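Local atomic coordinates of piwi domain-containing protein (Vanderwaltozyma polyspora, PDB entry 5THE), a protein that probably binds a guide RNA through the C-terminal lobe of a budding yeast Argonaute, the part that contains the Piwi domain. Residues A[270-275]-A[497-502]. Numbering follows the deposited sequence.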
loop_
_atom_site.group_PDB
_atom_site.type_symbol
_atom_site.label_atom_id
_atom_site.label_comp_id
_atom_site.label_asym_id
_atom_site.label_seq_id
_atom_site.Cartn_x
_atom_site.Cartn_y
_atom_site.Cartn_z
ATOM N N GLY A 270 -4.967 1.043 -7.633
ATOM C CA GLY A 270 -5.717 0.969 -6.391
ATOM C C GLY A 270 -6.261 2.335 -6.028
ATOM O O GLY A 270 -5.565 3.341 -6.140
ATOM N N SER A 271 -7.522 2.364 -5.609
ATOM C CA SER A 271 -8.121 3.604 -5.154
ATOM C C SER A 271 -8.838 3.398 -3.829
ATOM O O SER A 271 -9.267 2.294 -3.490
ATOM C CB SER A 271 -9.090 4.190 -6.187
ATOM O OG SER A 271 -10.186 3.339 -6.394
ATOM N N ASP A 272 -8.937 4.485 -3.075
ATOM C CA ASP A 272 -9.623 4.499 -1.792
ATOM C C ASP A 272 -10.207 5.894 -1.618
ATOM O O ASP A 272 -9.754 6.861 -2.237
ATOM C CB ASP A 272 -8.674 4.127 -0.625
ATOM C CG ASP A 272 -9.380 4.031 0.724
ATOM O OD1 ASP A 272 -10.439 3.385 0.820
ATOM O OD2 ASP A 272 -8.837 4.554 1.716
ATOM N N VAL A 273 -11.232 5.975 -0.787
ATOM C CA VAL A 273 -11.800 7.238 -0.342
ATOM C C VAL A 273 -11.871 7.201 1.173
ATOM O O VAL A 273 -12.250 6.180 1.758
ATOM C CB VAL A 273 -13.202 7.486 -0.934
ATOM C CG1 VAL A 273 -13.690 8.890 -0.587
ATOM C CG2 VAL A 273 -13.172 7.307 -2.416
ATOM N N THR A 274 -11.502 8.302 1.812
ATOM C CA THR A 274 -11.713 8.447 3.242
ATOM C C THR A 274 -12.550 9.690 3.483
ATOM O O THR A 274 -12.487 10.656 2.713
ATOM C CB THR A 274 -10.404 8.563 4.006
ATOM O OG1 THR A 274 -9.621 9.623 3.430
ATOM C CG2 THR A 274 -9.645 7.246 3.928
ATOM N N HIS A 275 -13.319 9.670 4.562
ATOM C CA HIS A 275 -14.324 10.692 4.785
ATOM C C HIS A 275 -13.997 11.504 6.023
ATOM O O HIS A 275 -13.336 11.019 6.948
ATOM C CB HIS A 275 -15.700 10.069 4.918
ATOM C CG HIS A 275 -16.076 9.230 3.744
ATOM N ND1 HIS A 275 -16.348 9.770 2.506
ATOM C CD2 HIS A 275 -16.206 7.889 3.610
ATOM C CE1 HIS A 275 -16.632 8.798 1.658
ATOM N NE2 HIS A 275 -16.558 7.647 2.305
ATOM N N LEU A 497 -3.291 3.787 2.448
ATOM C CA LEU A 497 -2.229 4.548 3.101
ATOM C C LEU A 497 -2.057 5.927 2.487
ATOM O O LEU A 497 -1.709 6.876 3.192
ATOM C CB LEU A 497 -0.913 3.777 3.014
ATOM C CG LEU A 497 -0.986 2.437 3.756
ATOM C CD1 LEU A 497 0.294 1.651 3.509
ATOM C CD2 LEU A 497 -1.173 2.711 5.236
ATOM N N LEU A 498 -2.254 6.055 1.175
ATOM C CA LEU A 498 -2.098 7.366 0.562
ATOM C C LEU A 498 -3.235 8.290 0.983
ATOM O O LEU A 498 -3.009 9.477 1.254
ATOM C CB LEU A 498 -2.020 7.230 -0.959
ATOM C CG LEU A 498 -1.963 8.544 -1.748
ATOM C CD1 LEU A 498 -0.858 9.437 -1.205
ATOM C CD2 LEU A 498 -1.748 8.254 -3.263
ATOM N N CYS A 499 -4.461 7.760 1.047
ATOM C CA CYS A 499 -5.576 8.526 1.605
ATOM C C CYS A 499 -5.284 8.988 3.020
ATOM O O CYS A 499 -5.615 10.123 3.396
ATOM C CB CYS A 499 -6.842 7.686 1.611
ATOM S SG CYS A 499 -7.888 7.932 0.225
ATOM N N THR A 500 -4.699 8.111 3.837
ATOM C CA THR A 500 -4.367 8.499 5.204
ATOM C C THR A 500 -3.312 9.593 5.212
ATOM O O THR A 500 -3.426 10.564 5.969
ATOM C CB THR A 500 -3.901 7.279 5.995
ATOM O OG1 THR A 500 -4.979 6.358 6.047
ATOM C CG2 THR A 500 -3.475 7.651 7.439
ATOM N N ARG A 501 -2.290 9.470 4.359
ATOM C CA ARG A 501 -1.277 10.518 4.319
ATOM C C ARG A 501 -1.868 11.825 3.801
ATOM O O ARG A 501 -1.525 12.908 4.289
ATOM C CB ARG A 501 -0.089 10.089 3.459
ATOM C CG ARG A 501 0.978 11.198 3.327
ATOM C CD ARG A 501 1.539 11.594 4.709
ATOM N NE ARG A 501 1.857 10.390 5.461
ATOM C CZ ARG A 501 2.970 9.685 5.292
ATOM N NH1 ARG A 501 3.887 10.099 4.429
ATOM N NH2 ARG A 501 3.156 8.560 5.971
ATOM N N ALA A 502 -2.752 11.744 2.802
ATOM C CA ALA A 502 -3.406 12.952 2.313
ATOM C C ALA A 502 -4.249 13.602 3.407
ATOM O O ALA A 502 -4.352 14.832 3.461
ATOM C CB ALA A 502 -4.259 12.618 1.093
#
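C499 alone carries the helix side of this contact, packing over the neighbouring side chains of D272 and T274, the two residues of strand 270-274 whose CB atoms point toward the helix. The sulfur lies against the strand backbone, C499 SG being 3.3 Å from D272 O and 3.6 Å from D272 C. With CG anti to the backbone N (chi1 -176°), the D272 carboxylate is placed so that D272 OD2 lies 3.7 Å from C499 CB. Next to it, T274 CG2 meets C499 CB at 3.7 Å, while T274 OG1 lies 3.8 Å from that carbon. Replacing T274 with an alanine would remove OG1 and CG2 and would probably leave C499 CB without its threonine neighbours, opening a gap there. This tight part is buried; the looser edge runs past partly exposed T274 to exposed T500, where T500 OG1 is 5.2 Å from T274 CG2. The axes of segments 270-274 and 497-502 come within 7.9 Å at an angle of 40°. Helix 490-515 packs here against strand 264-274 of the RNase H-like Piwi domain, which runs between antiparallel 282-289 and parallel 339-344, and C499 also touches S286.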